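Local atomic coordinates of putative isohexenylglutaconyl-CoA hydratase (PDB entry 4ZU2), a protein that probably hydrates isohexenylglutaconyl-CoA, as a crotonase-family enoyl-CoA hydratase upregulated in cells grown on citronellate. Residues R89-L94 and A147-F152; S93-A98 and F118-V123; L104-V109 and S124-A129. One frame throughout, in Å; residues are numbered along the deposited sequence.

Of the paired segments, those on helix 81-99 come first; its residues 89-94 and 93-98 supply one side of interactions 1 and 2. The chain then runs through strand 104-109 and helix 116-121. The end of that helix returns to 93-98 and closes interaction 2. Directly afterwards, segment 124-129 pairs with 104-109 in interaction 3, so interactions 2 and 3 cross. Residues 147-152 close the widest loop, interaction 1, which encloses interaction 3. Interactions 1 and 2 share Ser-93 and Leu-94 and touch through Phe-152, which packs on Leu-95 and Val-123. Interactions 1 and 2 join helices 81-99, 116-121 and 149-157; interaction 3 pairs two strands of the core sheet.

Interaction 1 of 3, residues R89-L94 and A147-F152; sequences RAFGSL and AQIAPF
Gln-148 reaches across to helix 81-99 and lies against the backbone of Gly-92. Its CB starts the contact, 4.0 Å from Gly-92 CA, and also approaches CD2 of the Phe-91 ring at 4.3 Å. CG is anti to the carbonyl carbon of Gln-148 (chi1 -58°) and the chain bends at chi2 (-63°), folding the side chain over the glycine. CG is 3.8 Å from both CA and N of Gly-92, and CD follows at 3.7 Å from the same CA. At the tip, OE1 comes to 3.0 Å from Gly-92 CA. Gly-92 has no side chain, and OE1 rests directly against its CA. OE1 also lies 3.8 Å from Arg-89 CD. The amide and guanidinium planes are 29° apart, and the two side chains cross at about a right angle. The amide nitrogen NE2 turns to other partners, Asn-88 OD1 and Leu-231 O of the second subunit. Arg-89 is held by Glu-96 and by Asp-232 of the second subunit. Beside the glutamine, Ile-149 CG1 meets the edge of the Phe-91 ring. The contact thus joins helix 81-99 to the start of helix 149-157, with helix 33-47 packed on Ala-90 and Leu-94 and the second subunit lying against Arg-89 and Gln-148.

Interaction 2 of 3, residues S93-A98 and F118-V123; sequences SLLEEA and FGLACV
Leu-94, Leu-95 and Ala-98 meet Leu-120 and Val-123 through apolar contacts. Leu-120 CD2 is the meeting point of two leucines: it lies 4.0 Å from Leu-94 CD2 and 4.0 Å from Leu-95 CD2. Leu-94 and Leu-120 cross at about a right angle and touch through their CD2 methyls. Further along, Val-123 places one methyl against each of two partners. Its CG2 packs on Ala-98 CB at 3.8 Å, while CG1 sits 4.4 Å from Leu-95 CB. The torsion of Val-123 (chi1 -52°) sets CG1 anti to the carbonyl carbon and puts CG2 between the backbone N and the carbonyl carbon, facing the alanine.

Side chains also rest on backbone. Leu-95 CD2 lies 3.7 Å from Gly-119 O, resting on the helix backbone. In return, Val-123 CG1 is 4.0 Å from Leu-95 O.

No direct hydrogen bond joins the two segments. One water bridges them instead, donating to Ala-98 O and to Val-123 O at 2.9 Å each. It links Ala-98, near the end of helix 81-99, to Val-123 in the turn after helix 116-121.

The contact sets helix 81-99 against the end of helix 116-121. Phe-152 of helix 149-157 packs on Leu-95 and Val-123, and Leu-43 of helix 33-47 on Leu-94 and Ala-98.

Interaction 3 of 3, residues L104-V109 and S124-A129; sequences LLVALV and SDVAIA
This is a parallel pairing of strands 104-109 and 126-130, next to each other within the core sheet of the crotonase fold. The axes of the paired segments run 13° apart. Helix 116-121 lies in the connection, which makes this a beta-alpha-beta crossover. Backbone bonds alternate along the pair. Val-126 N donates to Leu-105 O, and Ala-107 N to Val-126 O. Ile-128 N then reaches Ala-107 O at 2.8 Å, almost straight at the hydrogen (172°), and Val-109 N donates to Ile-128 O. A weak bond from Asp-125 N gives Leu-105 O a second donor.

Side chains pack on both faces. On one, Leu-108 CD1 lies 3.5 Å from Ile-128 CB and Val-106 CG1 lies 3.8 Å from Ile-128 CD1. On the other, Ala-107 CB is 3.9 Å from Ser-124 CB. Val-109 CG2 and Ala-129 CB lie on this face too, with Phe-135 of strand 134-136 touching both residues.

At the start of the pair the acceptor is a side chain: Asp-125 OD2 takes Leu-105 N at 3.0 Å, on the anti side and 25° out of the carboxylate plane. CG stands anti to the carbonyl carbon, which carries the carboxylate toward the neighbouring strand. OD2 also meets Lys-216, while OD1 pairs with Arg-163 of the third subunit. The buried carboxylate therefore probably remains ionised, stabilised by two cations, and ties the start of this strand pair to the third subunit.

Interaction 1 of 3, residues R89-L94 and A147-F152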
# COMPACT_ATOMS: atom_id res chain seq x y z
N ARG A 89 -17.38 4.65 18.98
CA ARG A 89 -16.90 3.27 18.92
C ARG A 89 -17.88 2.32 18.24
O ARG A 89 -17.47 1.43 17.48
CB ARG A 89 -16.53 2.70 20.30
CG ARG A 89 -15.91 1.32 20.18
CD ARG A 89 -14.63 1.39 19.40
NE ARG A 89 -13.90 0.13 19.30
CZ ARG A 89 -14.12 -0.78 18.36
NH1 ARG A 89 -15.05 -0.57 17.44
NH2 ARG A 89 -13.38 -1.88 18.32
N ALA A 90 -19.18 2.49 18.50
CA ALA A 90 -20.18 1.69 17.78
C ALA A 90 -20.19 1.97 16.25
O ALA A 90 -20.51 1.09 15.48
CB ALA A 90 -21.59 1.87 18.37
N PHE A 91 -19.82 3.17 15.82
CA PHE A 91 -19.72 3.41 14.39
C PHE A 91 -18.42 2.67 13.94
O PHE A 91 -18.31 2.19 12.81
CB PHE A 91 -19.74 4.90 14.03
CG PHE A 91 -19.25 5.19 12.62
CD1 PHE A 91 -19.91 4.68 11.51
CD2 PHE A 91 -18.09 5.91 12.40
CE1 PHE A 91 -19.45 4.91 10.24
CE2 PHE A 91 -17.61 6.12 11.10
CZ PHE A 91 -18.32 5.63 10.03
N GLY A 92 -17.46 2.52 14.83
CA GLY A 92 -16.28 1.73 14.50
C GLY A 92 -16.63 0.25 14.38
O GLY A 92 -16.08 -0.47 13.55
N SER A 93 -17.55 -0.21 15.22
CA SER A 93 -18.01 -1.59 15.13
C SER A 93 -18.73 -1.83 13.82
O SER A 93 -18.59 -2.90 13.24
CB SER A 93 -18.90 -1.98 16.29
OG SER A 93 -18.24 -1.80 17.51
N LEU A 94 -19.49 -0.85 13.32
CA LEU A 94 -20.13 -1.03 12.00
C LEU A 94 -19.08 -1.26 10.91
O LEU A 94 -19.26 -2.10 10.08
CB LEU A 94 -21.02 0.15 11.61
CG LEU A 94 -21.38 0.31 10.13
CD1 LEU A 94 -22.03 -0.91 9.56
CD2 LEU A 94 -22.33 1.48 9.96
N ALA A 147 -11.65 9.49 13.52
CA ALA A 147 -10.96 8.61 14.49
C ALA A 147 -11.10 7.14 14.19
O ALA A 147 -10.10 6.41 14.13
CB ALA A 147 -11.46 8.88 15.86
N GLN A 148 -12.35 6.71 13.99
CA GLN A 148 -12.63 5.33 13.61
C GLN A 148 -12.26 5.11 12.15
O GLN A 148 -11.96 4.00 11.75
CB GLN A 148 -14.11 4.97 13.76
CG GLN A 148 -14.71 5.16 15.12
CD GLN A 148 -14.06 4.26 16.14
OE1 GLN A 148 -14.13 3.04 16.05
NE2 GLN A 148 -13.40 4.87 17.10
N ILE A 149 -12.35 6.16 11.32
CA ILE A 149 -11.99 6.03 9.90
C ILE A 149 -10.50 5.74 9.69
O ILE A 149 -10.14 5.01 8.74
CB ILE A 149 -12.40 7.31 9.15
CG1 ILE A 149 -13.93 7.40 9.08
CG2 ILE A 149 -11.86 7.38 7.79
CD1 ILE A 149 -14.40 8.77 8.91
N ALA A 150 -9.65 6.31 10.54
CA ALA A 150 -8.20 6.36 10.29
C ALA A 150 -7.60 5.03 9.80
O ALA A 150 -6.97 4.95 8.76
CB ALA A 150 -7.45 6.84 11.49
N PRO A 151 -7.82 3.97 10.56
CA PRO A 151 -7.23 2.68 10.18
C PRO A 151 -7.80 2.10 8.89
O PRO A 151 -7.10 1.44 8.16
CB PRO A 151 -7.58 1.79 11.38
CG PRO A 151 -8.61 2.47 12.11
CD PRO A 151 -8.45 3.91 11.88
N PHE A 152 -9.06 2.41 8.58
CA PHE A 152 -9.64 1.87 7.39
C PHE A 152 -9.20 2.66 6.12
O PHE A 152 -9.09 2.11 5.03
CB PHE A 152 -11.15 1.73 7.53
CG PHE A 152 -11.59 0.77 8.62
CD1 PHE A 152 -11.52 -0.61 8.42
CD2 PHE A 152 -12.11 1.25 9.82
CE1 PHE A 152 -11.95 -1.48 9.40
CE2 PHE A 152 -12.50 0.40 10.81
CZ PHE A 152 -12.43 -0.97 10.61

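Interaction 2 of 3, residues S93-A98 and F118-V123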
# COMPACT_ATOMS: atom_id res chain seq x y z
N SER A 93 -17.55 -0.21 15.22
CA SER A 93 -18.01 -1.59 15.13
C SER A 93 -18.73 -1.83 13.82
O SER A 93 -18.59 -2.90 13.24
CB SER A 93 -18.90 -1.98 16.29
OG SER A 93 -18.24 -1.80 17.51
N LEU A 94 -19.49 -0.85 13.32
CA LEU A 94 -20.13 -1.03 12.00
C LEU A 94 -19.08 -1.26 10.91
O LEU A 94 -19.26 -2.10 10.08
CB LEU A 94 -21.02 0.15 11.61
CG LEU A 94 -21.38 0.31 10.13
CD1 LEU A 94 -22.03 -0.91 9.56
CD2 LEU A 94 -22.33 1.48 9.96
N LEU A 95 -17.98 -0.50 10.94
CA LEU A 95 -16.98 -0.57 9.89
C LEU A 95 -16.26 -1.90 9.98
O LEU A 95 -15.90 -2.50 8.96
CB LEU A 95 -15.97 0.60 9.97
CG LEU A 95 -16.45 2.06 9.82
CD1 LEU A 95 -15.30 3.09 10.07
CD2 LEU A 95 -17.12 2.31 8.47
N GLU A 96 -16.10 -2.38 11.20
CA GLU A 96 -15.40 -3.64 11.42
C GLU A 96 -16.19 -4.78 10.83
O GLU A 96 -15.62 -5.66 10.18
CB GLU A 96 -15.19 -3.93 12.91
CG GLU A 96 -14.11 -3.13 13.54
CD GLU A 96 -13.81 -3.56 14.98
OE1 GLU A 96 -12.78 -4.27 15.16
OE2 GLU A 96 -14.60 -3.18 15.92
N GLU A 97 -17.50 -4.76 11.10
CA GLU A 97 -18.40 -5.84 10.71
C GLU A 97 -18.82 -5.77 9.24
O GLU A 97 -19.23 -6.78 8.65
CB GLU A 97 -19.61 -5.87 11.63
CG GLU A 97 -19.29 -6.02 13.15
CD GLU A 97 -20.35 -5.36 14.10
OE1 GLU A 97 -21.40 -4.90 13.63
OE2 GLU A 97 -20.14 -5.30 15.32
N ALA A 98 -18.71 -4.59 8.63
CA ALA A 98 -18.96 -4.49 7.21
C ALA A 98 -17.70 -5.01 6.47
O ALA A 98 -17.80 -5.90 5.62
CB ALA A 98 -19.28 -3.06 6.82
N PHE A 118 -17.45 8.43 3.70
CA PHE A 118 -16.13 8.09 3.11
C PHE A 118 -15.62 6.85 3.87
O PHE A 118 -15.07 5.93 3.27
CB PHE A 118 -15.25 9.34 3.23
CG PHE A 118 -13.81 9.19 2.89
CD1 PHE A 118 -12.99 8.27 3.52
CD2 PHE A 118 -13.24 10.07 2.01
CE1 PHE A 118 -11.64 8.17 3.20
CE2 PHE A 118 -11.88 9.96 1.68
CZ PHE A 118 -11.09 9.03 2.29
N GLY A 119 -15.89 6.78 5.17
CA GLY A 119 -15.65 5.56 5.93
C GLY A 119 -16.22 4.25 5.41
O GLY A 119 -15.51 3.24 5.29
N LEU A 120 -17.50 4.22 5.12
CA LEU A 120 -18.12 3.01 4.56
C LEU A 120 -17.56 2.60 3.21
O LEU A 120 -17.52 1.43 2.90
CB LEU A 120 -19.61 3.22 4.34
CG LEU A 120 -20.53 3.45 5.51
CD1 LEU A 120 -21.93 3.73 4.97
CD2 LEU A 120 -20.54 2.22 6.41
N ALA A 121 -17.25 3.57 2.37
CA ALA A 121 -16.69 3.29 1.04
C ALA A 121 -15.37 2.49 1.19
O ALA A 121 -15.04 1.61 0.41
CB ALA A 121 -16.46 4.59 0.29
N CYS A 122 -14.64 2.81 2.25
CA CYS A 122 -13.30 2.31 2.47
C CYS A 122 -13.30 0.86 2.87
O CYS A 122 -12.24 0.25 2.91
CB CYS A 122 -12.61 3.12 3.57
SG CYS A 122 -11.97 4.71 3.11
N VAL A 123 -14.46 0.30 3.20
CA VAL A 123 -14.53 -1.09 3.63
C VAL A 123 -15.31 -1.99 2.66
O VAL A 123 -15.68 -3.13 3.00
CB VAL A 123 -15.09 -1.23 5.07
CG1 VAL A 123 -14.30 -0.33 6.02
CG2 VAL A 123 -16.55 -0.93 5.14
O HOH W 1 -16.75 -5.85 2.93

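Interaction 3 of 3, residues L104-V109 and S124-A129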
# COMPACT_ATOMS: atom_id res chain seq x y z
N LEU A 104 -19.53 -10.54 -0.57
CA LEU A 104 -19.00 -9.43 -1.37
C LEU A 104 -19.86 -8.16 -1.09
O LEU A 104 -21.09 -8.20 -1.15
CB LEU A 104 -19.05 -9.76 -2.86
CG LEU A 104 -18.28 -8.84 -3.80
CD1 LEU A 104 -16.79 -9.15 -3.82
CD2 LEU A 104 -18.84 -8.87 -5.24
N LEU A 105 -19.20 -7.05 -0.76
CA LEU A 105 -19.86 -5.80 -0.43
C LEU A 105 -19.50 -4.85 -1.54
O LEU A 105 -18.33 -4.52 -1.72
CB LEU A 105 -19.38 -5.26 0.90
CG LEU A 105 -19.90 -3.85 1.28
CD1 LEU A 105 -21.44 -3.76 1.36
CD2 LEU A 105 -19.32 -3.39 2.60
N VAL A 106 -20.50 -4.45 -2.31
CA VAL A 106 -20.28 -3.50 -3.40
C VAL A 106 -20.84 -2.14 -2.99
O VAL A 106 -21.99 -2.06 -2.58
CB VAL A 106 -20.96 -3.97 -4.71
CG1 VAL A 106 -20.59 -3.03 -5.88
CG2 VAL A 106 -20.57 -5.40 -5.01
N ALA A 107 -20.02 -1.09 -3.07
CA ALA A 107 -20.54 0.25 -2.84
C ALA A 107 -20.74 1.01 -4.15
O ALA A 107 -19.82 1.18 -4.91
CB ALA A 107 -19.68 1.04 -1.87
N LEU A 108 -21.95 1.51 -4.37
CA LEU A 108 -22.26 2.40 -5.47
C LEU A 108 -22.36 3.83 -4.92
O LEU A 108 -23.36 4.21 -4.28
CB LEU A 108 -23.55 1.93 -6.16
CG LEU A 108 -23.78 2.32 -7.62
CD1 LEU A 108 -22.58 1.99 -8.46
CD2 LEU A 108 -24.97 1.59 -8.17
N VAL A 109 -21.31 4.62 -5.11
CA VAL A 109 -21.21 5.91 -4.44
C VAL A 109 -21.49 7.08 -5.42
O VAL A 109 -20.86 7.22 -6.45
CB VAL A 109 -19.85 6.07 -3.67
CG1 VAL A 109 -19.63 4.89 -2.69
CG2 VAL A 109 -18.71 6.16 -4.62
N SER A 124 -15.56 -1.48 1.47
CA SER A 124 -16.19 -2.30 0.43
C SER A 124 -15.13 -3.19 -0.28
O SER A 124 -13.95 -2.82 -0.40
CB SER A 124 -16.90 -1.39 -0.58
OG SER A 124 -15.98 -0.51 -1.21
N ASP A 125 -15.55 -4.36 -0.75
CA ASP A 125 -14.73 -5.17 -1.68
C ASP A 125 -14.68 -4.54 -3.09
O ASP A 125 -13.67 -4.61 -3.76
CB ASP A 125 -15.25 -6.59 -1.79
CG ASP A 125 -15.30 -7.30 -0.46
OD1 ASP A 125 -14.27 -7.30 0.24
OD2 ASP A 125 -16.36 -7.86 -0.13
N VAL A 126 -15.76 -3.91 -3.50
CA VAL A 126 -15.84 -3.20 -4.77
C VAL A 126 -16.63 -1.88 -4.61
O VAL A 126 -17.79 -1.85 -4.16
CB VAL A 126 -16.46 -4.12 -5.88
CG1 VAL A 126 -16.35 -3.47 -7.28
CG2 VAL A 126 -15.78 -5.46 -5.88
N ALA A 127 -15.97 -0.78 -4.92
CA ALA A 127 -16.59 0.56 -4.97
C ALA A 127 -16.64 1.07 -6.42
O ALA A 127 -15.62 1.07 -7.15
CB ALA A 127 -15.83 1.50 -4.15
N ILE A 128 -17.83 1.47 -6.83
CA ILE A 128 -18.09 2.06 -8.14
C ILE A 128 -18.62 3.49 -7.90
O ILE A 128 -19.67 3.65 -7.31
CB ILE A 128 -19.15 1.23 -8.91
CG1 ILE A 128 -18.70 -0.23 -9.09
CG2 ILE A 128 -19.45 1.86 -10.26
CD1 ILE A 128 -19.81 -1.25 -9.10
N ALA A 129 -17.90 4.52 -8.34
CA ALA A 129 -18.32 5.90 -8.07
C ALA A 129 -18.77 6.62 -9.32
O ALA A 129 -18.31 6.31 -10.44
CB ALA A 129 -17.20 6.67 -7.43